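Side-chain contacts in arabinogalactan endo-1,4-beta-galactosidase (Ignisphaera aggregans, PDB 7OSK), which probably hydrolyses internal beta-1,4-galactosidic bonds of galactan, using a TIM-barrel catalytic domain of glycoside hydrolase family 53 that carries a calcium ion: residues I133-S138 with Y170-Y175; N180-M185 with K221-N226; A215-V220 with I227-H232. One frame throughout, in Å; residues are numbered along the deposited sequence.

The three contacts form one patch of the TIM barrel, a worked example of how successive beta-alpha units of a closed parallel sheet are packed. Their centres lie about 10 to 11 Å from one another, on one side of the chain's centre. Contact 1 sets strand 130-135 against helix 158-178 and closes before the others open. Contacts 2 and 3 interleave along the chain and share helix 206-223: contact 2 joins its C-terminal end to the loop leading into strand 185-188, and contact 3 lays it on strand 228-234. Together they seat two neighbouring outer helices on the barrel, away from the calcium site.

Contact 1 (I133-S138 with Y170-Y175); sequences IDFHYS and YNALKY
Phe135 of strand 130-135 faces Ala172 of helix 158-178 with 9.6 Å between their CA atoms, a separation bridged by side chains. This pairs a barrel strand with the helix that follows it in the chain. The phenylalanine does most of the reaching: its CG stands anti to its own carbonyl carbon (chi1 -63°), and the ring extends toward the helix. Leu173 answers with one branch. Its CD2 methyl sits at the ring edge, close to the ring plane, 3.6 Å from Phe135 CZ and nearly as close to CE2. A chi2 of 176° puts CD1 anti to CA and toward Val220 of helix 206-223, leaving CD2 for the ring. Ala172 makes a lighter contact: its CB lies obliquely to the ring, 4.1 Å from Phe135 CE1. Within the strand segment, Ile133 leans on one face of the phenylalanine ring near its rim, with CG2 3.4 Å above the plane. Tyr137 lies next to it, with Phe135 CB 3.6 Å above one face of the tyrosine ring, near the rim, and its OH hydrogen-bonded to Thr169 OG1 of helix 158-178. Trp168 meets the phenylalanine with ring planes at about 85°, while Val186 of strand 185-188 touches both Phe135 and Leu173. Asp134 has its side chain on the other side of the strand from Phe135, as expected of a barrel strand whose residues alternate between the helical layer and the interior. No hydrogen bond links the two segments. The contact between them is therefore wholly apolar, and helix and strand are held by two methyl groups packed against the far end of one buried aromatic ring, while the backbone of the strand is hydrogen-bonded to its neighbours in the barrel.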
ATOM      1  N   ILE A 133      -4.187  -5.658  -4.707  1.00 18.16           N
ATOM      2  CA  ILE A 133      -2.865  -6.176  -5.037  1.00 19.80           C
ATOM      3  C   ILE A 133      -2.055  -5.122  -5.768  1.00 19.47           C
ATOM      4  O   ILE A 133      -2.521  -4.512  -6.732  1.00 18.28           O
ATOM      5  CB  ILE A 133      -2.945  -7.456  -5.891  1.00 17.83           C
ATOM      6  CG1 ILE A 133      -3.468  -8.617  -5.043  1.00 18.22           C
ATOM      7  CG2 ILE A 133      -1.576  -7.805  -6.486  1.00 16.68           C
ATOM      8  CD1 ILE A 133      -2.568  -9.016  -3.881  1.00 17.60           C
ATOM      9  N   ASP A 134      -0.827  -4.938  -5.295  1.00 17.04           N
ATOM     10  CA  ASP A 134       0.074  -3.918  -5.803  1.00 17.51           C
ATOM     11  C   ASP A 134       1.258  -4.554  -6.526  1.00 19.17           C
ATOM     12  O   ASP A 134       2.292  -4.832  -5.922  1.00 19.62           O
ATOM     13  CB  ASP A 134       0.549  -3.034  -4.646  1.00 18.04           C
ATOM     14  CG  ASP A 134       1.682  -2.102  -5.038  1.00 18.64           C
ATOM     15  OD1 ASP A 134       1.729  -1.669  -6.205  1.00 20.06           O
ATOM     16  OD2 ASP A 134       2.527  -1.796  -4.171  1.00 19.38           O
ATOM     17  N   PHE A 135       1.093  -4.797  -7.821  1.00 17.83           N
ATOM     18  CA  PHE A 135       2.176  -5.330  -8.641  1.00 19.95           C
ATOM     19  C   PHE A 135       3.249  -4.269  -8.874  1.00 18.37           C
ATOM     20  O   PHE A 135       3.072  -3.370  -9.693  1.00 17.84           O
ATOM     21  CB  PHE A 135       1.645  -5.832  -9.987  1.00 19.34           C
ATOM     22  CG  PHE A 135       0.672  -6.970  -9.873  1.00 19.92           C
ATOM     23  CD1 PHE A 135       1.097  -8.224  -9.471  1.00 17.67           C
ATOM     24  CD2 PHE A 135      -0.666  -6.788 -10.182  1.00 20.47           C
ATOM     25  CE1 PHE A 135       0.207  -9.271  -9.372  1.00 17.70           C
ATOM     26  CE2 PHE A 135      -1.561  -7.834 -10.083  1.00 19.64           C
ATOM     27  CZ  PHE A 135      -1.123  -9.077  -9.679  1.00 19.72           C
ATOM     28  N   HIS A 136       4.361  -4.379  -8.157  1.00 18.87           N
ATOM     29  CA  HIS A 136       5.462  -3.436  -8.317  1.00 19.35           C
ATOM     30  C   HIS A 136       6.095  -3.554  -9.701  1.00 19.10           C
ATOM     31  O   HIS A 136       6.756  -2.625 -10.164  1.00 18.52           O
ATOM     32  CB  HIS A 136       6.525  -3.657  -7.236  1.00 18.28           C
ATOM     33  CG  HIS A 136       6.128  -3.145  -5.887  1.00 19.33           C
ATOM     34  ND1 HIS A 136       7.001  -2.475  -5.057  1.00 20.72           N
ATOM     35  CD2 HIS A 136       4.949  -3.202  -5.224  1.00 19.25           C
ATOM     36  CE1 HIS A 136       6.376  -2.141  -3.941  1.00 21.64           C
ATOM     37  NE2 HIS A 136       5.130  -2.571  -4.016  1.00 20.36           N
ATOM     38  N   TYR A 137       5.867  -4.687 -10.363  1.00 18.51           N
ATOM     39  CA  TYR A 137       6.516  -4.993 -11.635  1.00 19.41           C
ATOM     40  C   TYR A 137       8.025  -4.803 -11.499  1.00 19.71           C
ATOM     41  O   TYR A 137       8.678  -4.185 -12.337  1.00 18.44           O
ATOM     42  CB  TYR A 137       5.938  -4.132 -12.761  1.00 21.47           C
ATOM     43  CG  TYR A 137       4.509  -4.500 -13.101  1.00 19.89           C
ATOM     44  CD1 TYR A 137       4.222  -5.673 -13.791  1.00 21.31           C
ATOM     45  CD2 TYR A 137       3.451  -3.686 -12.725  1.00 20.43           C
ATOM     46  CE1 TYR A 137       2.920  -6.023 -14.099  1.00 19.24           C
ATOM     47  CE2 TYR A 137       2.143  -4.028 -13.030  1.00 23.96           C
ATOM     48  CZ  TYR A 137       1.885  -5.196 -13.716  1.00 19.52           C
ATOM     49  OH  TYR A 137       0.586  -5.537 -14.020  1.00 17.20           O
ATOM     50  N   SER A 138       8.553  -5.351 -10.411  1.00 20.11           N
ATOM     51  CA  SER A 138       9.975  -5.339 -10.108  1.00 18.64           C
ATOM     52  C   SER A 138      10.255  -6.559  -9.243  1.00 18.95           C
ATOM     53  O   SER A 138       9.326  -7.135  -8.676  1.00 20.32           O
ATOM     54  CB  SER A 138      10.372  -4.049  -9.389  1.00 18.42           C
ATOM     55  OG  SER A 138      11.744  -4.059  -9.034  1.00 22.38           O
ATOM     56  N   TYR A 170      -1.564 -11.516 -16.627  1.00 21.30           N
ATOM     57  CA  TYR A 170      -2.681 -12.404 -16.907  1.00 21.94           C
ATOM     58  C   TYR A 170      -2.558 -13.672 -16.075  1.00 21.30           C
ATOM     59  O   TYR A 170      -3.463 -14.018 -15.318  1.00 21.68           O
ATOM     60  CB  TYR A 170      -2.740 -12.749 -18.398  1.00 23.44           C
ATOM     61  CG  TYR A 170      -3.844 -13.719 -18.748  1.00 23.32           C
ATOM     62  CD1 TYR A 170      -5.149 -13.280 -18.935  1.00 21.83           C
ATOM     63  CD2 TYR A 170      -3.583 -15.076 -18.890  1.00 23.97           C
ATOM     64  CE1 TYR A 170      -6.161 -14.163 -19.251  1.00 22.71           C
ATOM     65  CE2 TYR A 170      -4.588 -15.967 -19.207  1.00 24.79           C
ATOM     66  CZ  TYR A 170      -5.876 -15.506 -19.387  1.00 25.64           C
ATOM     67  OH  TYR A 170      -6.881 -16.392 -19.702  1.00 28.55           O
ATOM     68  N   ASN A 171      -1.424 -14.350 -16.214  1.00 22.43           N
ATOM     69  CA  ASN A 171      -1.166 -15.579 -15.475  1.00 21.02           C
ATOM     70  C   ASN A 171      -1.107 -15.334 -13.971  1.00 20.94           C
ATOM     71  O   ASN A 171      -1.505 -16.190 -13.183  1.00 21.45           O
ATOM     72  CB  ASN A 171       0.138 -16.219 -15.954  1.00 21.73           C
ATOM     73  CG  ASN A 171      -0.005 -16.900 -17.304  1.00 24.58           C
ATOM     74  OD1 ASN A 171      -1.023 -17.530 -17.592  1.00 27.04           O
ATOM     75  ND2 ASN A 171       1.021 -16.779 -18.140  1.00 24.82           N
ATOM     76  N   ALA A 172      -0.607 -14.166 -13.575  1.00 22.38           N
ATOM     77  CA  ALA A 172      -0.556 -13.802 -12.163  1.00 18.91           C
ATOM     78  C   ALA A 172      -1.962 -13.775 -11.577  1.00 21.39           C
ATOM     79  O   ALA A 172      -2.234 -14.444 -10.586  1.00 20.73           O
ATOM     80  CB  ALA A 172       0.123 -12.457 -11.973  1.00 17.11           C
ATOM     81  N   LEU A 173      -2.858 -13.015 -12.200  1.00 23.40           N
ATOM     82  CA  LEU A 173      -4.226 -12.900 -11.704  1.00 20.51           C
ATOM     83  C   LEU A 173      -5.013 -14.191 -11.923  1.00 20.82           C
ATOM     84  O   LEU A 173      -5.926 -14.498 -11.158  1.00 21.31           O
ATOM     85  CB  LEU A 173      -4.939 -11.724 -12.373  1.00 19.85           C
ATOM     86  CG  LEU A 173      -4.376 -10.340 -12.032  1.00 19.45           C
ATOM     87  CD1 LEU A 173      -5.090  -9.261 -12.821  1.00 18.93           C
ATOM     88  CD2 LEU A 173      -4.472 -10.049 -10.541  1.00 19.12           C
ATOM     89  N   LYS A 174      -4.657 -14.948 -12.959  1.00 20.29           N
ATOM     90  CA  LYS A 174      -5.260 -16.261 -13.171  1.00 20.92           C
ATOM     91  C   LYS A 174      -4.862 -17.215 -12.050  1.00 22.88           C
ATOM     92  O   LYS A 174      -5.623 -18.113 -11.690  1.00 23.33           O
ATOM     93  CB  LYS A 174      -4.848 -16.845 -14.526  1.00 22.78           C
ATOM     94  CG  LYS A 174      -5.890 -16.691 -15.629  1.00 23.60           C
ATOM     95  CD  LYS A 174      -7.146 -17.505 -15.332  1.00 25.19           C
ATOM     96  CE  LYS A 174      -8.176 -17.371 -16.439  1.00 27.27           C
ATOM     97  NZ  LYS A 174      -9.484 -17.954 -16.039  1.00 26.03           N
ATOM     98  N   TYR A 175      -3.663 -17.017 -11.506  1.00 19.72           N
ATOM     99  CA  TYR A 175      -3.184 -17.821 -10.389  1.00 21.72           C
ATOM    100  C   TYR A 175      -3.981 -17.507  -9.123  1.00 23.08           C
ATOM    101  O   TYR A 175      -4.403 -18.416  -8.403  1.00 22.81           O
ATOM    102  CB  TYR A 175      -1.686 -17.579 -10.161  1.00 20.25           C
ATOM    103  CG  TYR A 175      -1.105 -18.273  -8.948  1.00 21.04           C
ATOM    104  CD1 TYR A 175      -1.121 -17.661  -7.701  1.00 21.00           C
ATOM    105  CD2 TYR A 175      -0.528 -19.531  -9.053  1.00 20.56           C
ATOM    106  CE1 TYR A 175      -0.587 -18.285  -6.591  1.00 19.14           C
ATOM    107  CE2 TYR A 175       0.010 -20.164  -7.945  1.00 19.40           C
ATOM    108  CZ  TYR A 175      -0.024 -19.537  -6.717  1.00 19.20           C
ATOM    109  OH  TYR A 175       0.510 -20.162  -5.611  1.00 18.12           O
TER

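Contact 2 (N180-M185 with K221-N226)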
ATOM      1  N   ASN A 180      -8.757 -18.774  -5.094  1.00 24.94           N
ATOM      2  CA  ASN A 180      -9.808 -17.926  -4.534  1.00 25.14           C
ATOM      3  C   ASN A 180      -9.215 -16.718  -3.827  1.00 22.56           C
ATOM      4  O   ASN A 180      -9.472 -16.484  -2.647  1.00 22.67           O
ATOM      5  CB  ASN A 180     -10.696 -18.726  -3.577  1.00 24.83           C
ATOM      6  CG  ASN A 180     -11.531 -19.772  -4.294  1.00 26.35           C
ATOM      7  OD1 ASN A 180     -11.442 -20.965  -4.002  1.00 29.56           O
ATOM      8  ND2 ASN A 180     -12.350 -19.327  -5.241  1.00 25.87           N
ATOM      9  N   ALA A 181      -8.405 -15.965  -4.563  1.00 22.89           N
ATOM     10  CA  ALA A 181      -7.746 -14.782  -4.029  1.00 23.74           C
ATOM     11  C   ALA A 181      -7.717 -13.666  -5.065  1.00 22.96           C
ATOM     12  O   ALA A 181      -6.823 -12.821  -5.054  1.00 23.72           O
ATOM     13  CB  ALA A 181      -6.336 -15.122  -3.579  1.00 21.42           C
ATOM     14  N   LEU A 182      -8.692 -13.673  -5.968  1.00 20.78           N
ATOM     15  CA  LEU A 182      -8.805 -12.615  -6.961  1.00 20.41           C
ATOM     16  C   LEU A 182      -8.986 -11.268  -6.267  1.00 20.83           C
ATOM     17  O   LEU A 182      -9.933 -11.096  -5.497  1.00 23.66           O
ATOM     18  CB  LEU A 182      -9.977 -12.878  -7.903  1.00 22.91           C
ATOM     19  CG  LEU A 182     -10.061 -11.934  -9.105  1.00 21.47           C
ATOM     20  CD1 LEU A 182      -8.947 -12.242 -10.095  1.00 19.36           C
ATOM     21  CD2 LEU A 182     -11.421 -12.025  -9.773  1.00 22.92           C
ATOM     22  N   PRO A 183      -8.080 -10.309  -6.528  1.00 20.55           N
ATOM     23  CA  PRO A 183      -8.204  -9.007  -5.865  1.00 21.55           C
ATOM     24  C   PRO A 183      -9.317  -8.137  -6.439  1.00 22.98           C
ATOM     25  O   PRO A 183      -9.496  -8.088  -7.656  1.00 23.61           O
ATOM     26  CB  PRO A 183      -6.839  -8.362  -6.108  1.00 19.24           C
ATOM     27  CG  PRO A 183      -6.356  -8.969  -7.373  1.00 19.87           C
ATOM     28  CD  PRO A 183      -6.872 -10.380  -7.374  1.00 21.14           C
ATOM     29  N   ASP A 184     -10.050  -7.458  -5.563  1.00 20.18           N
ATOM     30  CA  ASP A 184     -11.103  -6.547  -5.990  1.00 20.20           C
ATOM     31  C   ASP A 184     -10.503  -5.372  -6.748  1.00 22.03           C
ATOM     32  O   ASP A 184     -11.120  -4.837  -7.668  1.00 23.71           O
ATOM     33  CB  ASP A 184     -11.905  -6.043  -4.789  1.00 23.21           C
ATOM     34  CG  ASP A 184     -12.403  -7.169  -3.902  1.00 24.46           C
ATOM     35  OD1 ASP A 184     -13.479  -7.733  -4.196  1.00 22.81           O
ATOM     36  OD2 ASP A 184     -11.716  -7.488  -2.908  1.00 25.35           O
ATOM     37  N   MET A 185      -9.294  -4.983  -6.351  1.00 19.83           N
ATOM     38  CA  MET A 185      -8.587  -3.868  -6.972  1.00 20.47           C
ATOM     39  C   MET A 185      -7.143  -4.231  -7.295  1.00 22.16           C
ATOM     40  O   MET A 185      -6.478  -4.922  -6.528  1.00 21.81           O
ATOM     41  CB  MET A 185      -8.620  -2.644  -6.059  1.00 21.30           C
ATOM     42  CG  MET A 185      -9.996  -2.033  -5.944  1.00 26.21           C
ATOM     43  SD  MET A 185     -10.052  -0.497  -5.009  1.00 35.37           S
ATOM     44  CE  MET A 185     -11.756  -0.025  -5.310  1.00 36.96           C
ATOM     45  N   LYS A 221      -8.238  -6.964 -17.260  1.00 26.38           N
ATOM     46  CA  LYS A 221      -9.626  -6.962 -17.714  1.00 25.67           C
ATOM     47  C   LYS A 221      -9.971  -8.280 -18.410  1.00 22.50           C
ATOM     48  O   LYS A 221     -11.121  -8.722 -18.383  1.00 23.58           O
ATOM     49  CB  LYS A 221      -9.887  -5.780 -18.660  1.00 26.55           C
ATOM     50  CG  LYS A 221      -9.299  -4.438 -18.198  1.00 25.32           C
ATOM     51  CD  LYS A 221     -10.290  -3.606 -17.406  1.00 25.61           C
ATOM     52  CE  LYS A 221     -11.299  -2.911 -18.312  1.00 27.48           C
ATOM     53  NZ  LYS A 221     -10.929  -1.488 -18.557  1.00 25.10           N
ATOM     54  N   ASP A 222      -8.973  -8.905 -19.030  1.00 23.47           N
ATOM     55  CA  ASP A 222      -9.167 -10.181 -19.718  1.00 24.67           C
ATOM     56  C   ASP A 222      -9.421 -11.309 -18.718  1.00 25.22           C
ATOM     57  O   ASP A 222     -10.098 -12.289 -19.034  1.00 24.53           O
ATOM     58  CB  ASP A 222      -7.955 -10.518 -20.591  1.00 23.78           C
ATOM     59  CG  ASP A 222      -7.879  -9.669 -21.847  1.00 24.75           C
ATOM     60  OD1 ASP A 222      -8.929  -9.175 -22.311  1.00 23.66           O
ATOM     61  OD2 ASP A 222      -6.760  -9.505 -22.379  1.00 25.62           O
ATOM     62  N   VAL A 223      -8.871 -11.172 -17.514  1.00 24.91           N
ATOM     63  CA  VAL A 223      -9.148 -12.117 -16.438  1.00 23.22           C
ATOM     64  C   VAL A 223     -10.525 -11.811 -15.860  1.00 24.42           C
ATOM     65  O   VAL A 223     -11.322 -12.716 -15.611  1.00 21.71           O
ATOM     66  CB  VAL A 223      -8.085 -12.052 -15.318  1.00 24.94           C
ATOM     67  CG1 VAL A 223      -8.360 -13.112 -14.256  1.00 26.80           C
ATOM     68  CG2 VAL A 223      -6.688 -12.230 -15.891  1.00 23.10           C
ATOM     69  N   ASN A 224     -10.795 -10.525 -15.660  1.00 25.46           N
ATOM     70  CA  ASN A 224     -12.078 -10.075 -15.136  1.00 27.01           C
ATOM     71  C   ASN A 224     -12.217  -8.562 -15.333  1.00 25.12           C
ATOM     72  O   ASN A 224     -11.420  -7.798 -14.791  1.00 27.21           O
ATOM     73  CB  ASN A 224     -12.205 -10.441 -13.653  1.00 25.19           C
ATOM     74  CG  ASN A 224     -13.587 -10.166 -13.097  1.00 26.43           C
ATOM     75  OD1 ASN A 224     -14.004  -9.013 -12.982  1.00 28.19           O
ATOM     76  ND2 ASN A 224     -14.299 -11.227 -12.725  1.00 30.88           N
ATOM     77  N   PRO A 225     -13.230  -8.118 -16.103  1.00 23.31           N
ATOM     78  CA  PRO A 225     -13.295  -6.689 -16.421  1.00 25.13           C
ATOM     79  C   PRO A 225     -13.942  -5.847 -15.318  1.00 26.85           C
ATOM     80  O   PRO A 225     -14.147  -4.648 -15.515  1.00 25.03           O
ATOM     81  CB  PRO A 225     -14.146  -6.653 -17.702  1.00 26.94           C
ATOM     82  CG  PRO A 225     -14.711  -8.076 -17.878  1.00 24.56           C
ATOM     83  CD  PRO A 225     -14.414  -8.818 -16.621  1.00 25.28           C
ATOM     84  N   ASN A 226     -14.250  -6.468 -14.180  1.00 27.83           N
ATOM     85  CA  ASN A 226     -14.851  -5.764 -13.049  1.00 29.67           C
ATOM     86  C   ASN A 226     -13.806  -5.513 -11.960  1.00 29.23           C
ATOM     87  O   ASN A 226     -14.080  -4.861 -10.952  1.00 31.13           O
ATOM     88  CB  ASN A 226     -16.043  -6.555 -12.495  1.00 34.23           C
ATOM     89  CG  ASN A 226     -16.779  -5.816 -11.386  1.00 44.88           C
ATOM     90  OD1 ASN A 226     -17.482  -4.836 -11.638  1.00 47.40           O
ATOM     91  ND2 ASN A 226     -16.630  -6.295 -10.153  1.00 46.75           N
TER
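Leu182, in the loop before strand 185-188, reaches across to Val223 and Asn224 at the end of helix 206-223. This leucine carries the closer-packed part of the contact, with one methyl at van der Waals range of each partner: with CG anti to the backbone N (chi1 -172°), Leu182 CD1 comes 4.3 Å from Val223 CG1, and its companion CD2 lies 4.2 Å from Asn224 ND2. Asn224 is the first residue to leave the helical conformation, and its OD1 reaches forward to accept from the backbone N of Asn226 at 2.8 Å, with an N-H...O angle of 148°. This closes an Asx turn. With an alanine in place of Asn224, the Asn226 N-H would probably lose this acceptor and the turn its brace, and the amide beside Leu182 CD2 would be gone. On the side of the exposed Asn226 the segments meet loosely: the backbone atoms Asp184 O and Asn226 O are 4.4 Å apart, and Asp184 OD2 is occupied with Val131 N of strand 130-135. Around this surface contact, Ala177 of helix 158-178 and Lys125 of helix 114-126 also touch Leu182, while Asp184 is joined by a backbone hydrogen bond to Lys228 on strand 228-234.

Contact 3 (A215-V220 with I227-H232)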
ATOM      1  N   ALA A 215      -0.834  -2.329 -21.435  1.00 21.24           N
ATOM      2  CA  ALA A 215      -0.642  -3.768 -21.596  1.00 20.66           C
ATOM      3  C   ALA A 215      -1.023  -4.534 -20.334  1.00 21.60           C
ATOM      4  O   ALA A 215      -1.673  -5.580 -20.400  1.00 21.16           O
ATOM      5  CB  ALA A 215       0.796  -4.063 -21.967  1.00 22.59           C
ATOM      6  N   ALA A 216      -0.607  -4.013 -19.185  1.00 20.66           N
ATOM      7  CA  ALA A 216      -0.959  -4.615 -17.908  1.00 20.41           C
ATOM      8  C   ALA A 216      -2.463  -4.553 -17.690  1.00 21.09           C
ATOM      9  O   ALA A 216      -3.076  -5.529 -17.267  1.00 20.93           O
ATOM     10  CB  ALA A 216      -0.235  -3.918 -16.777  1.00 18.79           C
ATOM     11  N   ILE A 217      -3.055  -3.401 -17.986  1.00 22.08           N
ATOM     12  CA  ILE A 217      -4.486  -3.210 -17.795  1.00 21.67           C
ATOM     13  C   ILE A 217      -5.284  -4.165 -18.682  1.00 21.94           C
ATOM     14  O   ILE A 217      -6.271  -4.745 -18.235  1.00 20.80           O
ATOM     15  CB  ILE A 217      -4.902  -1.752 -18.080  1.00 19.07           C
ATOM     16  CG1 ILE A 217      -4.234  -0.820 -17.070  1.00 18.57           C
ATOM     17  CG2 ILE A 217      -6.417  -1.593 -17.996  1.00 20.58           C
ATOM     18  CD1 ILE A 217      -4.364   0.646 -17.396  1.00 20.85           C
ATOM     19  N   SER A 218      -4.859  -4.333 -19.932  1.00 20.19           N
ATOM     20  CA  SER A 218      -5.525  -5.269 -20.831  1.00 20.83           C
ATOM     21  C   SER A 218      -5.532  -6.666 -20.229  1.00 21.74           C
ATOM     22  O   SER A 218      -6.496  -7.413 -20.387  1.00 23.78           O
ATOM     23  CB  SER A 218      -4.845  -5.296 -22.201  1.00 20.82           C
ATOM     24  OG  SER A 218      -5.227  -4.179 -22.983  1.00 22.02           O
ATOM     25  N   ALA A 219      -4.455  -7.011 -19.529  1.00 21.81           N
ATOM     26  CA  ALA A 219      -4.341  -8.323 -18.911  1.00 22.84           C
ATOM     27  C   ALA A 219      -5.359  -8.483 -17.787  1.00 23.57           C
ATOM     28  O   ALA A 219      -6.036  -9.506 -17.701  1.00 20.83           O
ATOM     29  CB  ALA A 219      -2.930  -8.541 -18.385  1.00 23.20           C
ATOM     30  N   VAL A 220      -5.469  -7.467 -16.935  1.00 22.13           N
ATOM     31  CA  VAL A 220      -6.384  -7.512 -15.799  1.00 23.56           C
ATOM     32  C   VAL A 220      -7.827  -7.723 -16.250  1.00 25.19           C
ATOM     33  O   VAL A 220      -8.548  -8.554 -15.693  1.00 23.14           O
ATOM     34  CB  VAL A 220      -6.319  -6.215 -14.965  1.00 22.53           C
ATOM     35  CG1 VAL A 220      -7.283  -6.289 -13.780  1.00 22.12           C
ATOM     36  CG2 VAL A 220      -4.901  -5.954 -14.487  1.00 22.08           C
ATOM     37  N   ILE A 227     -12.603  -6.037 -12.171  1.00 27.73           N
ATOM     38  CA  ILE A 227     -11.459  -5.659 -11.353  1.00 25.67           C
ATOM     39  C   ILE A 227     -11.161  -4.192 -11.625  1.00 25.75           C
ATOM     40  O   ILE A 227     -11.119  -3.771 -12.783  1.00 28.28           O
ATOM     41  CB  ILE A 227     -10.215  -6.519 -11.662  1.00 23.83           C
ATOM     42  CG1 ILE A 227     -10.502  -7.991 -11.360  1.00 25.22           C
ATOM     43  CG2 ILE A 227      -9.012  -6.042 -10.854  1.00 21.46           C
ATOM     44  CD1 ILE A 227      -9.455  -8.939 -11.894  1.00 26.15           C
ATOM     45  N   LYS A 228     -10.957  -3.418 -10.566  1.00 23.19           N
ATOM     46  CA  LYS A 228     -10.749  -1.982 -10.711  1.00 24.99           C
ATOM     47  C   LYS A 228      -9.269  -1.636 -10.742  1.00 23.37           C
ATOM     48  O   LYS A 228      -8.471  -2.170  -9.969  1.00 20.93           O
ATOM     49  CB  LYS A 228     -11.454  -1.226  -9.585  1.00 25.51           C
ATOM     50  CG  LYS A 228     -12.970  -1.185  -9.767  1.00 28.65           C
ATOM     51  CD  LYS A 228     -13.737  -1.163  -8.451  1.00 39.06           C
ATOM     52  CE  LYS A 228     -13.563  -2.450  -7.646  1.00 35.59           C
ATOM     53  NZ  LYS A 228     -14.630  -3.458  -7.909  1.00 37.32           N
ATOM     54  N   ILE A 229      -8.925  -0.727 -11.649  1.00 20.91           N
ATOM     55  CA  ILE A 229      -7.545  -0.348 -11.892  1.00 20.54           C
ATOM     56  C   ILE A 229      -7.158   0.844 -11.032  1.00 21.05           C
ATOM     57  O   ILE A 229      -7.907   1.816 -10.934  1.00 22.63           O
ATOM     58  CB  ILE A 229      -7.325  -0.006 -13.374  1.00 20.81           C
ATOM     59  CG1 ILE A 229      -7.854  -1.136 -14.265  1.00 23.36           C
ATOM     60  CG2 ILE A 229      -5.856   0.273 -13.652  1.00 20.46           C
ATOM     61  CD1 ILE A 229      -7.328  -2.514 -13.905  1.00 27.64           C
ATOM     62  N   VAL A 230      -5.984   0.757 -10.414  1.00 19.93           N
ATOM     63  CA  VAL A 230      -5.501   1.801  -9.520  1.00 20.14           C
ATOM     64  C   VAL A 230      -4.179   2.377 -10.010  1.00 19.14           C
ATOM     65  O   VAL A 230      -3.187   1.659 -10.146  1.00 18.61           O
ATOM     66  CB  VAL A 230      -5.313   1.270  -8.087  1.00 18.54           C
ATOM     67  CG1 VAL A 230      -4.886   2.389  -7.151  1.00 18.09           C
ATOM     68  CG2 VAL A 230      -6.593   0.614  -7.588  1.00 18.45           C
ATOM     69  N   ILE A 231      -4.182   3.679 -10.276  1.00 19.07           N
ATOM     70  CA  ILE A 231      -2.968   4.412 -10.602  1.00 17.02           C
ATOM     71  C   ILE A 231      -2.447   5.078  -9.334  1.00 21.10           C
ATOM     72  O   ILE A 231      -3.093   5.968  -8.777  1.00 19.43           O
ATOM     73  CB  ILE A 231      -3.220   5.469 -11.698  1.00 19.44           C
ATOM     74  CG1 ILE A 231      -3.602   4.792 -13.019  1.00 19.72           C
ATOM     75  CG2 ILE A 231      -1.995   6.358 -11.892  1.00 17.78           C
ATOM     76  CD1 ILE A 231      -2.530   3.875 -13.598  1.00 19.00           C
ATOM     77  N   HIS A 232      -1.274   4.638  -8.888  1.00 21.96           N
ATOM     78  CA  HIS A 232      -0.716   5.070  -7.611  1.00 19.27           C
ATOM     79  C   HIS A 232       0.367   6.123  -7.805  1.00 19.08           C
ATOM     80  O   HIS A 232       1.297   5.935  -8.590  1.00 20.61           O
ATOM     81  CB  HIS A 232      -0.154   3.861  -6.856  1.00 18.75           C
ATOM     82  CG  HIS A 232       0.331   4.174  -5.478  1.00 18.81           C
ATOM     83  ND1 HIS A 232       1.134   3.310  -4.758  1.00 17.64           N
ATOM     84  CD2 HIS A 232       0.129   5.245  -4.673  1.00 19.59           C
ATOM     85  CE1 HIS A 232       1.405   3.836  -3.583  1.00 18.23           C
ATOM     86  NE2 HIS A 232       0.807   5.014  -3.504  1.00 17.88           N
TER
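Val220 and Ile217, one helical turn apart on helix 206-223, interlock with Ile227, just before strand 228-234, and Ile229 within it. The most prominent bump is Val220 CG1. With chi1 at -180° this methyl points opposite the backbone N and drops into the hollow between the two isoleucines, 3.4 Å from Ile227 CG2 and 3.8 Å from Ile229 CD1. Ile227 wraps this methyl with its CB and CD1 as well. The fit is reciprocal, since Ile229 fills the space between the two helical residues. Its CD1 lies against Val220 CG1 and CB, while its CG2 comes 3.9 Å from Ile217 CG1 and its CG1 lies 4.0 Å from Ile217 CG2. Both branches of Ile217 are thus engaged by a single strand residue, the two side chains lying aslant to each other. Alongside, Ile227 touches Val186 and Ile229 touches Ile188 of the adjacent strand 185-188. That strand, helix 206-223 and strand 228-234 form a beta-alpha-beta unit, and this contact packs its helix on its second strand. Every touching residue is buried and branched at CB. Between these segments, then, the helix is held to the strand by aliphatic shape alone, while backbone bonds to adjacent strands fix the strand itself.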